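Local coordinates for protein (lectin) (Hyacinthoides hispanica, PDB 1B2P) that binds mannose as a monocot bulb lectin and probably agglutinates cells through their surface glycans, at residues 59-64 and 75-80; 38-42 and 54-60; 1-5 and 22-26. One frame throughout, in Å; residues are numbered along the deposited sequence.

Contact 1 of 3, residues 59-64 and 75-80; sequences LGNGCR and VITNEN
Arg64 and Ile76 pair as antiparallel neighbours at the end of strand 73-76, and both backbone bonds between them are good: Arg64 N to Ile76 O and Ile76 N to Arg64 O are each 2.9 Å. The tight half of the contact lies just beyond, on the inward side. There Cys63 SG rests on the methyl of Thr77, with SG to CG2 at 3.9 Å, while Cys63 CB touches Val75 CG1. Thr77 CG2 also presses on the bare CA of Gly60, 3.7 Å away, so one methyl touches both Gly60 and Cys63. Met36 of strand 30-36 and Val83 of strand 82-85 border this apolar patch, and Cys63 leaves it through a disulfide to Cys40.

Arg64 takes the other side of the sheet. Its CG sits between the backbone N and the carbonyl carbon (chi1 62°), and from there the extended chain runs back across the strand pair and lays one guanidinium face over Ile76, CB standing 4.0 Å above its centre. From this position Arg64 NH1 reaches Thr77 O at 3.3 Å, but the bond is weak and bent, 125° at the hydrogen. Thr77 O has a better donor in Asn80 N at 2.8 Å, the bond that closes a type I turn.

At the exposed end, where Asn61, Gly62 and Asn78 lie, one further bond joins the chains, from Asn78 N to Asn61 O at 2.9 Å. The Asn78 amide lies against that same carbonyl oxygen without bonding it.

The chemistry thus changes from buried sulfur and methyls to exposed amides: three main-chain hydrogen bonds carry the join, the disulfide ties it on to the 38-42 loop, and the weak bond to Thr77 O may ease a little of the arginine's charge.

Contact 2 of 3, residues 38-42 and 54-60; sequences TDCNL and TNTGGLG
Asp39 O takes the N-H of Gly58 at 2.8 Å and Leu42 O takes that of Thr54 at 3.0 Å, two backbone bonds at the far ends of two loops running antiparallel, 39 opposite 58 and 42 opposite 54, the first leading into strand 42-46. What fills the span between them is threonine chemistry. Thr54 OG1 accepts from Leu42 N at 3.1 Å, nearly straight at 166°, and hands its own hydrogen to Thr56 OG1, 2.7 Å away. Thr56 OG1 in turn donates to Cys40 O at 2.6 Å, approaching 21° off the carbonyl plane. Both hydroxyls stand between their backbone N and carbonyl carbon (chi1 47° for Thr54), which turns them toward the 38-42 loop. The result is a relay of three bonds running one way, in which each link may strengthen the next, and it satisfies polar groups on two buried side chains.

An apolar contact flanks the relay: Thr54 CG2 lies against Leu42 CB at 3.7 Å, the two side chains slanting past each other. Cys40 CB lies against the Gly60 carbonyl, 3.5 Å from Gly60 O. Val83 and Trp84 of strand 82-85 back the threonines from the interior.

Each loop is also braced on its own. Asp39 OD1 accepts from Asn41 N in an Asx turn, met from above the carboxylate plane, and binds Gln37 as well. Thr56 to Leu59 forms a type II turn with Gly58, at positive phi, in its third place. The Asn41 side chain reaches the backbone of Asn55 to Gly57.

Gln37, Asp39 and Asn41 match the start of the Gln-X-Asp-X-Asn-X-Val-X-Tyr sequence that marks mannose pockets in monocot lectins, and the arrangement is consistent with one such pocket, beside strand 42-46 of one sheet of the beta-prism II fold.

Contact 3 of 3, residues 1-5 and 22-26; sequences NNIIF and SLEIL
Leu23 and Glu24 touch Asn1 directly, but Ser22, the first residue of 22-26, reaches it through water. Its carbonyl oxygen accepts from two waters: one is bound by the amino group of the chain's first residue, Asn1 N, the other by Asn1 ND2.

Leu23 makes the apolar contact. Its CG lies anti to the carbonyl carbon (chi1 -57°), which sends the two methyls in among the first four residues. CD2 sits 3.2 Å from Asn1 ND2, a close approach of methyl to amide, and 3.9 Å from Ile4 CG1, whose side chain it crosses at about a right angle. CD1 meets Asn2 O at 3.8 Å. Leu97 and Leu99 of strand 95-99 enclose the same leucine.

Glu24 supplies the one direct hydrogen bond between the segments, from its N to Asn1 O at 2.9 Å, with 159° at the hydrogen. Its carbonyl oxygen accepts from a third water, which itself accepts from Asn1 N. Its CB points away from 1-5, and the side chain touches Val31 and Arg33 of strand 30-36.

At Ile25 the methyl CG2 lies 3.8 Å from Asn2 CB, the last touch across. Leu26 turns to another subunit, packing on Leu26 of the third copy, just as Asn2 meets Asn2 of the second.

What readies Asn1 for all this is its own amide, folded back on Ile3: ND2 donates to Ile3 O at 2.7 Å, and OD1 accepts a weak 3.3 Å bond from Ile3 N. The amide is thereby held at both ends, with ND2 against Leu23 CD2. The start of the chain is pinned to strand 22-27 by one backbone bond, Leu23 and a touch from Ile25, while two waters join the amino group to Ser22 O and Glu24 O and another joins Asn1 ND2 to Ser22 O.

Along the chain the order is contact 3, contact 2, contact 1. Contacts 1 and 2 are neighbours, with centres 8 Å apart: they share Leu59 and Gly60, and the Cys40-Cys63 disulfide and packing of Val75 on Leu42 join them. They lie where loops of the 22-53 sheet meet the sheet holding 64-67 and 73-76. Contact 3 is remote, its centre 21 Å from that of contact 1 and 19 Å from that of contact 2. It joins strand 22-27, outermost in the 22-53 sheet, to the third sheet through the chain start that leads into strand 3-5. Between them the contacts link all three faces of the prism, and only contact 3 touches other subunits.

Contact 1 of 3, residues 59-64 and 75-80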
ATOM      1  N   LEU A  59      33.618   1.694  -0.565  1.00 20.79           N
ATOM      2  CA  LEU A  59      34.311   1.613  -1.851  1.00 22.42           C
ATOM      3  C   LEU A  59      33.999   2.734  -2.821  1.00 24.05           C
ATOM      4  O   LEU A  59      34.562   2.805  -3.934  1.00 28.90           O
ATOM      5  CB  LEU A  59      34.118   0.283  -2.566  1.00 21.70           C
ATOM      6  CG  LEU A  59      34.669  -0.924  -1.762  1.00 22.31           C
ATOM      7  CD1 LEU A  59      34.511  -2.203  -2.565  1.00 24.57           C
ATOM      8  CD2 LEU A  59      36.205  -0.756  -1.493  1.00 25.76           C
ATOM      9  N   GLY A  60      32.989   3.505  -2.489  1.00 22.12           N
ATOM     10  CA  GLY A  60      32.687   4.631  -3.381  1.00 20.69           C
ATOM     11  C   GLY A  60      31.746   5.537  -2.714  1.00 19.54           C
ATOM     12  O   GLY A  60      31.254   5.255  -1.583  1.00 23.15           O
ATOM     13  N   ASN A  61      31.399   6.667  -3.373  1.00 22.71           N
ATOM     14  CA  ASN A  61      30.388   7.573  -2.878  1.00 24.19           C
ATOM     15  C   ASN A  61      29.148   7.740  -3.859  1.00 20.28           C
ATOM     16  O   ASN A  61      29.392   7.499  -5.024  1.00 22.61           O
ATOM     17  CB  ASN A  61      30.971   9.029  -2.882  1.00 30.04           C
ATOM     18  CG  ASN A  61      32.225   9.088  -2.005  1.00 35.70           C
ATOM     19  OD1 ASN A  61      32.060   8.790  -0.823  1.00 39.74           O
ATOM     20  ND2 ASN A  61      33.362   9.440  -2.624  1.00 40.39           N
ATOM     21  N   GLY A  62      28.060   8.040  -3.235  1.00 22.91           N
ATOM     22  CA  GLY A  62      26.905   8.434  -4.128  1.00 23.05           C
ATOM     23  C   GLY A  62      26.534   7.243  -5.063  1.00 23.25           C
ATOM     24  O   GLY A  62      26.300   7.342  -6.267  1.00 23.22           O
ATOM     25  N   CYS A  63      26.521   6.054  -4.450  1.00 19.09           N
ATOM     26  CA  CYS A  63      26.364   4.830  -5.255  1.00 15.96           C
ATOM     27  C   CYS A  63      24.832   4.594  -5.614  1.00 14.80           C
ATOM     28  O   CYS A  63      23.962   5.063  -4.934  1.00 20.55           O
ATOM     29  CB  CYS A  63      26.866   3.517  -4.519  1.00 17.40           C
ATOM     30  SG  CYS A  63      28.695   3.895  -4.178  1.00 20.98           S
ATOM     31  N   ARG A  64      24.798   3.831  -6.683  1.00 16.29           N
ATOM     32  CA  ARG A  64      23.370   3.393  -7.109  1.00 17.87           C
ATOM     33  C   ARG A  64      23.421   1.972  -7.499  1.00 16.40           C
ATOM     34  O   ARG A  64      24.463   1.444  -7.898  1.00 16.02           O
ATOM     35  CB  ARG A  64      22.933   4.269  -8.298  1.00 18.02           C
ATOM     36  CG  ARG A  64      23.816   4.119  -9.511  1.00 20.18           C
ATOM     37  CD  ARG A  64      23.396   5.187 -10.594  1.00 24.37           C
ATOM     38  NE  ARG A  64      24.075   4.985 -11.870  1.00 27.76           N
ATOM     39  CZ  ARG A  64      25.321   5.506 -12.088  1.00 29.69           C
ATOM     40  NH1 ARG A  64      25.988   6.153 -11.121  1.00 30.62           N
ATOM     41  NH2 ARG A  64      25.854   5.293 -13.282  1.00 32.82           N
ATOM     42  N   VAL A  75      26.393  -2.320  -8.720  1.00 14.23           N
ATOM     43  CA  VAL A  75      26.461  -1.152  -7.891  1.00 14.35           C
ATOM     44  C   VAL A  75      27.625  -0.215  -8.495  1.00 16.30           C
ATOM     45  O   VAL A  75      28.639  -0.802  -8.776  1.00 17.23           O
ATOM     46  CB  VAL A  75      26.909  -1.571  -6.458  1.00 15.44           C
ATOM     47  CG1 VAL A  75      27.107  -0.363  -5.580  1.00 15.64           C
ATOM     48  CG2 VAL A  75      25.871  -2.530  -5.820  1.00 17.98           C
ATOM     49  N   ILE A  76      27.147   0.963  -8.738  1.00 16.26           N
ATOM     50  CA  ILE A  76      28.040   1.861  -9.531  1.00 19.12           C
ATOM     51  C   ILE A  76      28.201   3.132  -8.737  1.00 19.21           C
ATOM     52  O   ILE A  76      27.305   3.668  -8.114  1.00 19.00           O
ATOM     53  CB  ILE A  76      27.350   2.247 -10.864  1.00 21.23           C
ATOM     54  CG1 ILE A  76      27.056   1.036 -11.707  1.00 24.11           C
ATOM     55  CG2 ILE A  76      28.305   3.244 -11.588  1.00 26.47           C
ATOM     56  CD1 ILE A  76      26.217   1.387 -12.968  1.00 27.08           C
ATOM     57  N   THR A  77      29.460   3.702  -8.665  1.00 21.49           N
ATOM     58  CA  THR A  77      29.592   4.925  -7.873  1.00 21.44           C
ATOM     59  C   THR A  77      29.264   6.214  -8.627  1.00 22.25           C
ATOM     60  O   THR A  77      29.060   6.109  -9.817  1.00 23.88           O
ATOM     61  CB  THR A  77      31.096   5.056  -7.423  1.00 22.90           C
ATOM     62  OG1 THR A  77      31.864   5.357  -8.606  1.00 24.13           O
ATOM     63  CG2 THR A  77      31.593   3.740  -6.851  1.00 19.41           C
ATOM     64  N   ASN A  78      29.363   7.340  -7.959  1.00 24.86           N
ATOM     65  CA  ASN A  78      29.067   8.612  -8.672  1.00 29.76           C
ATOM     66  C   ASN A  78      30.207   8.999  -9.580  1.00 29.80           C
ATOM     67  O   ASN A  78      30.021   9.998 -10.306  1.00 34.09           O
ATOM     68  CB  ASN A  78      28.763   9.778  -7.743  1.00 29.43           C
ATOM     69  CG  ASN A  78      29.862  10.128  -6.721  1.00 30.87           C
ATOM     70  OD1 ASN A  78      29.567  10.850  -5.748  1.00 35.67           O
ATOM     71  ND2 ASN A  78      31.035   9.619  -6.897  1.00 26.37           N
ATOM     72  N   GLU A  79      31.278   8.259  -9.716  1.00 30.78           N
ATOM     73  CA  GLU A  79      32.267   8.400 -10.769  1.00 33.83           C
ATOM     74  C   GLU A  79      32.187   7.323 -11.809  1.00 34.16           C
ATOM     75  O   GLU A  79      33.068   7.048 -12.628  1.00 34.06           O
ATOM     76  CB  GLU A  79      33.704   8.412 -10.157  1.00 34.68           C
ATOM     77  CG  GLU A  79      33.925   9.452  -9.081  1.00 39.79           C
ATOM     78  CD  GLU A  79      34.063  10.845  -9.691  1.00 43.26           C
ATOM     79  OE1 GLU A  79      34.580  10.944 -10.834  1.00 44.25           O
ATOM     80  OE2 GLU A  79      33.612  11.828  -9.072  1.00 44.26           O
ATOM     81  N   ASN A  80      31.026   6.601 -11.762  1.00 29.63           N
ATOM     82  CA  ASN A  80      30.746   5.548 -12.726  1.00 32.22           C
ATOM     83  C   ASN A  80      31.792   4.467 -12.698  1.00 30.47           C
ATOM     84  O   ASN A  80      32.107   3.841 -13.712  1.00 33.38           O
ATOM     85  CB  ASN A  80      30.619   6.152 -14.131  1.00 36.57           C
ATOM     86  CG  ASN A  80      29.356   6.957 -14.282  1.00 42.04           C
ATOM     87  OD1 ASN A  80      29.126   7.257 -15.486  1.00 49.46           O
ATOM     88  ND2 ASN A  80      28.499   7.298 -13.336  1.00 38.97           N
TER

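Contact 2 of 3, residues 38-42 and 54-60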
ATOM      1  N   THR A  38      24.146   4.766   1.952  1.00 20.54           N
ATOM      2  CA  THR A  38      25.010   5.958   1.640  1.00 23.13           C
ATOM      3  C   THR A  38      26.481   5.586   1.602  1.00 21.78           C
ATOM      4  O   THR A  38      27.294   6.097   0.823  1.00 25.35           O
ATOM      5  CB  THR A  38      24.892   7.046   2.736  1.00 27.19           C
ATOM      6  OG1 THR A  38      23.520   7.498   2.753  1.00 30.24           O
ATOM      7  CG2 THR A  38      25.607   8.339   2.345  1.00 29.74           C
ATOM      8  N   ASP A  39      26.856   4.544   2.316  1.00 20.47           N
ATOM      9  CA  ASP A  39      28.245   4.051   2.294  1.00 19.90           C
ATOM     10  C   ASP A  39      28.648   3.108   1.239  1.00 19.58           C
ATOM     11  O   ASP A  39      29.733   2.505   1.087  1.00 20.54           O
ATOM     12  CB  ASP A  39      28.631   3.432   3.700  1.00 24.36           C
ATOM     13  CG  ASP A  39      28.045   2.075   3.971  1.00 26.90           C
ATOM     14  OD1 ASP A  39      27.203   1.587   3.127  1.00 21.44           O
ATOM     15  OD2 ASP A  39      28.307   1.317   4.936  1.00 25.34           O
ATOM     16  N   CYS A  40      27.738   2.977   0.181  1.00 17.13           N
ATOM     17  CA  CYS A  40      27.952   2.187  -0.978  1.00 18.70           C
ATOM     18  C   CYS A  40      27.739   0.673  -0.766  1.00 16.65           C
ATOM     19  O   CYS A  40      28.081  -0.079  -1.676  1.00 18.77           O
ATOM     20  CB  CYS A  40      29.319   2.375  -1.649  1.00 17.79           C
ATOM     21  SG  CYS A  40      29.355   2.179  -3.426  1.00 19.95           S
ATOM     22  N   ASN A  41      27.274   0.195   0.388  1.00 17.22           N
ATOM     23  CA  ASN A  41      27.009  -1.205   0.602  1.00 16.00           C
ATOM     24  C   ASN A  41      25.478  -1.442   0.245  1.00 13.89           C
ATOM     25  O   ASN A  41      24.726  -0.609   0.682  1.00 15.63           O
ATOM     26  CB  ASN A  41      27.113  -1.528   2.130  1.00 19.26           C
ATOM     27  CG  ASN A  41      27.550  -2.957   2.302  1.00 15.92           C
ATOM     28  OD1 ASN A  41      27.741  -3.495   3.502  1.00 22.59           O
ATOM     29  ND2 ASN A  41      27.801  -3.792   1.381  1.00 13.09           N
ATOM     30  N   LEU A  42      25.261  -2.476  -0.504  1.00 13.46           N
ATOM     31  CA  LEU A  42      23.790  -2.783  -0.805  1.00 12.74           C
ATOM     32  C   LEU A  42      23.481  -3.984   0.062  1.00 13.82           C
ATOM     33  O   LEU A  42      24.171  -5.022  -0.013  1.00 15.69           O
ATOM     34  CB  LEU A  42      23.802  -3.142  -2.303  1.00 13.48           C
ATOM     35  CG  LEU A  42      22.415  -3.738  -2.806  1.00 14.73           C
ATOM     36  CD1 LEU A  42      21.287  -2.754  -2.669  1.00 19.30           C
ATOM     37  CD2 LEU A  42      22.662  -4.160  -4.228  1.00 16.58           C
ATOM     38  N   THR A  54      26.536  -6.760  -0.470  1.00 15.95           N
ATOM     39  CA  THR A  54      27.565  -6.846  -1.494  1.00 16.49           C
ATOM     40  C   THR A  54      28.987  -6.593  -0.846  1.00 17.81           C
ATOM     41  O   THR A  54      29.915  -7.038  -1.537  1.00 20.00           O
ATOM     42  CB  THR A  54      27.371  -5.642  -2.493  1.00 16.46           C
ATOM     43  OG1 THR A  54      27.182  -4.436  -1.842  1.00 16.07           O
ATOM     44  CG2 THR A  54      26.034  -5.929  -3.292  1.00 16.15           C
ATOM     45  N   ASN A  55      28.987  -6.194   0.379  1.00 18.71           N
ATOM     46  CA  ASN A  55      30.283  -5.957   1.080  1.00 21.65           C
ATOM     47  C   ASN A  55      31.121  -4.925   0.357  1.00 24.34           C
ATOM     48  O   ASN A  55      32.349  -5.121   0.177  1.00 25.05           O
ATOM     49  CB  ASN A  55      31.062  -7.297   1.136  1.00 24.98           C
ATOM     50  CG  ASN A  55      30.319  -8.266   2.055  1.00 29.82           C
ATOM     51  OD1 ASN A  55      30.213  -9.465   1.681  1.00 35.01           O
ATOM     52  ND2 ASN A  55      29.910  -7.705   3.168  1.00 30.83           N
ATOM     53  N   THR A  56      30.486  -3.821  -0.023  1.00 18.67           N
ATOM     54  CA  THR A  56      31.140  -2.801  -0.808  1.00 18.59           C
ATOM     55  C   THR A  56      31.215  -1.530   0.013  1.00 16.06           C
ATOM     56  O   THR A  56      31.304  -0.417  -0.559  1.00 20.41           O
ATOM     57  CB  THR A  56      30.492  -2.627  -2.211  1.00 19.36           C
ATOM     58  OG1 THR A  56      29.042  -2.507  -1.994  1.00 19.47           O
ATOM     59  CG2 THR A  56      30.889  -3.766  -3.063  1.00 19.21           C
ATOM     60  N   GLY A  57      30.958  -1.554   1.351  1.00 17.52           N
ATOM     61  CA  GLY A  57      30.927  -0.315   2.128  1.00 18.18           C
ATOM     62  C   GLY A  57      32.339   0.409   2.085  1.00 21.15           C
ATOM     63  O   GLY A  57      33.320  -0.311   1.984  1.00 22.95           O
ATOM     64  N   GLY A  58      32.272   1.692   1.874  1.00 20.92           N
ATOM     65  CA  GLY A  58      33.506   2.518   1.798  1.00 22.76           C
ATOM     66  C   GLY A  58      34.118   2.474   0.416  1.00 25.10           C
ATOM     67  O   GLY A  58      35.108   3.213   0.239  1.00 22.49           O
ATOM     68  N   LEU A  59      33.618   1.694  -0.565  1.00 20.79           N
ATOM     69  CA  LEU A  59      34.311   1.613  -1.851  1.00 22.42           C
ATOM     70  C   LEU A  59      33.999   2.734  -2.821  1.00 24.05           C
ATOM     71  O   LEU A  59      34.562   2.805  -3.934  1.00 28.90           O
ATOM     72  CB  LEU A  59      34.118   0.283  -2.566  1.00 21.70           C
ATOM     73  CG  LEU A  59      34.669  -0.924  -1.762  1.00 22.31           C
ATOM     74  CD1 LEU A  59      34.511  -2.203  -2.565  1.00 24.57           C
ATOM     75  CD2 LEU A  59      36.205  -0.756  -1.493  1.00 25.76           C
ATOM     76  N   GLY A  60      32.989   3.505  -2.489  1.00 22.12           N
ATOM     77  CA  GLY A  60      32.687   4.631  -3.381  1.00 20.69           C
ATOM     78  C   GLY A  60      31.746   5.537  -2.714  1.00 19.54           C
ATOM     79  O   GLY A  60      31.254   5.255  -1.583  1.00 23.15           O
TER

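Contact 3 of 3, residues 1-5 and 22-26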
ATOM      1  N   ASN A   1       7.690  -0.755  -2.237  1.00 29.04           N
ATOM      2  CA  ASN A   1       7.877  -1.462  -3.537  1.00 23.46           C
ATOM      3  C   ASN A   1       8.743  -2.739  -3.395  1.00 19.85           C
ATOM      4  O   ASN A   1       9.555  -2.814  -2.462  1.00 19.17           O
ATOM      5  CB  ASN A   1       8.651  -0.495  -4.406  1.00 26.23           C
ATOM      6  CG  ASN A   1       9.073  -1.070  -5.753  1.00 28.21           C
ATOM      7  OD1 ASN A   1       8.271  -1.660  -6.475  1.00 33.37           O
ATOM      8  ND2 ASN A   1      10.329  -0.954  -6.052  1.00 26.61           N
ATOM      9  N   ASN A   2       8.400  -3.759  -4.164  1.00 15.94           N
ATOM     10  CA  ASN A   2       9.094  -5.080  -4.081  1.00 15.03           C
ATOM     11  C   ASN A   2       9.899  -5.339  -5.282  1.00 14.63           C
ATOM     12  O   ASN A   2      10.482  -6.422  -5.384  1.00 13.75           O
ATOM     13  CB  ASN A   2       8.032  -6.142  -3.887  1.00 14.72           C
ATOM     14  CG  ASN A   2       6.959  -6.284  -4.988  1.00 19.45           C
ATOM     15  OD1 ASN A   2       6.345  -7.382  -5.041  1.00 24.95           O
ATOM     16  ND2 ASN A   2       6.896  -5.297  -5.808  1.00 15.12           N
ATOM     17  N   ILE A   3      10.045  -4.470  -6.321  1.00 10.90           N
ATOM     18  CA  ILE A   3      10.600  -4.886  -7.604  1.00 10.82           C
ATOM     19  C   ILE A   3      11.483  -3.814  -8.261  1.00 13.91           C
ATOM     20  O   ILE A   3      11.185  -2.611  -8.041  1.00 15.60           O
ATOM     21  CB  ILE A   3       9.441  -5.252  -8.585  1.00 14.45           C
ATOM     22  CG1 ILE A   3       9.930  -5.604  -9.982  1.00 17.55           C
ATOM     23  CG2 ILE A   3       8.511  -4.004  -8.723  1.00 21.47           C
ATOM     24  CD1 ILE A   3       8.882  -6.492 -10.728  1.00 20.11           C
ATOM     25  N   ILE A   4      12.574  -4.207  -8.827  1.00 12.82           N
ATOM     26  CA  ILE A   4      13.373  -3.257  -9.663  1.00 14.98           C
ATOM     27  C   ILE A   4      13.223  -3.793 -11.046  1.00 14.53           C
ATOM     28  O   ILE A   4      13.388  -5.008 -11.320  1.00 13.60           O
ATOM     29  CB  ILE A   4      14.884  -3.334  -9.245  1.00 14.26           C
ATOM     30  CG1 ILE A   4      14.923  -2.659  -7.895  1.00 19.20           C
ATOM     31  CG2 ILE A   4      15.548  -2.469 -10.366  1.00 16.33           C
ATOM     32  CD1 ILE A   4      16.351  -2.875  -7.258  1.00 20.39           C
ATOM     33  N   PHE A   5      12.900  -2.918 -12.031  1.00 11.16           N
ATOM     34  CA  PHE A   5      12.951  -3.309 -13.432  1.00 10.56           C
ATOM     35  C   PHE A   5      14.236  -2.996 -14.149  1.00 13.22           C
ATOM     36  O   PHE A   5      14.941  -2.060 -13.731  1.00 13.79           O
ATOM     37  CB  PHE A   5      11.844  -2.527 -14.153  1.00 12.14           C
ATOM     38  CG  PHE A   5      10.468  -2.779 -13.628  1.00 10.52           C
ATOM     39  CD1 PHE A   5       9.810  -3.868 -14.309  1.00 14.12           C
ATOM     40  CD2 PHE A   5       9.795  -2.098 -12.658  1.00 11.55           C
ATOM     41  CE1 PHE A   5       8.515  -4.139 -13.824  1.00 12.73           C
ATOM     42  CE2 PHE A   5       8.538  -2.407 -12.176  1.00 14.74           C
ATOM     43  CZ  PHE A   5       7.853  -3.436 -12.818  1.00 13.32           C
ATOM     44  N   SER A  22      15.127   2.014  -1.111  1.00 19.45           N
ATOM     45  CA  SER A  22      15.142   0.537  -0.748  1.00 13.96           C
ATOM     46  C   SER A  22      13.925  -0.118  -1.389  1.00 17.91           C
ATOM     47  O   SER A  22      12.954   0.579  -1.779  1.00 18.64           O
ATOM     48  CB  SER A  22      15.089   0.343   0.720  1.00 16.89           C
ATOM     49  OG  SER A  22      13.885   0.940   1.272  1.00 21.77           O
ATOM     50  N   LEU A  23      13.982  -1.415  -1.472  1.00 13.55           N
ATOM     51  CA  LEU A  23      12.741  -2.222  -1.601  1.00 14.03           C
ATOM     52  C   LEU A  23      12.371  -2.628  -0.209  1.00 16.39           C
ATOM     53  O   LEU A  23      13.234  -2.847   0.650  1.00 16.05           O
ATOM     54  CB  LEU A  23      13.051  -3.491  -2.384  1.00 14.51           C
ATOM     55  CG  LEU A  23      13.648  -3.294  -3.784  1.00 16.66           C
ATOM     56  CD1 LEU A  23      13.758  -4.589  -4.564  1.00 17.38           C
ATOM     57  CD2 LEU A  23      12.782  -2.320  -4.620  1.00 19.41           C
ATOM     58  N   GLU A  24      11.073  -2.805   0.047  1.00 12.68           N
ATOM     59  CA  GLU A  24      10.665  -3.164   1.419  1.00 12.82           C
ATOM     60  C   GLU A  24       9.373  -3.959   1.340  1.00 17.94           C
ATOM     61  O   GLU A  24       8.415  -3.448   0.691  1.00 19.94           O
ATOM     62  CB  GLU A  24      10.456  -1.961   2.301  1.00 18.71           C
ATOM     63  CG  GLU A  24       9.869  -2.199   3.675  1.00 24.26           C
ATOM     64  CD  GLU A  24       9.709  -0.900   4.428  1.00 33.12           C
ATOM     65  OE1 GLU A  24       8.688  -0.209   4.159  1.00 43.15           O
ATOM     66  OE2 GLU A  24      10.624  -0.545   5.137  1.00 37.02           O
ATOM     67  N   ILE A  25       9.326  -5.083   2.069  1.00 14.39           N
ATOM     68  CA  ILE A  25       8.018  -5.684   2.246  1.00 15.87           C
ATOM     69  C   ILE A  25       7.922  -6.174   3.713  1.00 20.02           C
ATOM     70  O   ILE A  25       8.935  -6.217   4.412  1.00 15.74           O
ATOM     71  CB  ILE A  25       7.927  -6.926   1.396  1.00 16.14           C
ATOM     72  CG1 ILE A  25       8.946  -8.019   1.687  1.00 15.55           C
ATOM     73  CG2 ILE A  25       7.988  -6.548  -0.118  1.00 20.70           C
ATOM     74  CD1 ILE A  25       8.710  -9.322   0.937  1.00 23.00           C
ATOM     75  N   LEU A  26       6.703  -6.620   4.083  1.00 18.57           N
ATOM     76  CA  LEU A  26       6.524  -7.132   5.442  1.00 21.60           C
ATOM     77  C   LEU A  26       6.231  -8.628   5.407  1.00 23.14           C
ATOM     78  O   LEU A  26       5.529  -9.087   4.494  1.00 24.32           O
ATOM     79  CB  LEU A  26       5.277  -6.399   5.991  1.00 22.67           C
ATOM     80  CG  LEU A  26       5.378  -5.160   6.826  1.00 33.66           C
ATOM     81  CD1 LEU A  26       6.312  -4.174   6.160  1.00 36.59           C
ATOM     82  CD2 LEU A  26       3.944  -4.629   7.121  1.00 35.75           C
TER
HETATM   83  O   HOH W   1       9.852   0.259  -1.084  1.00 34.96           O
HETATM   84  O   HOH W   2      11.893   1.396  -4.448  1.00 38.12           O
HETATM   85  O   HOH W   3       6.538  -2.594  -1.019  1.00 41.60           O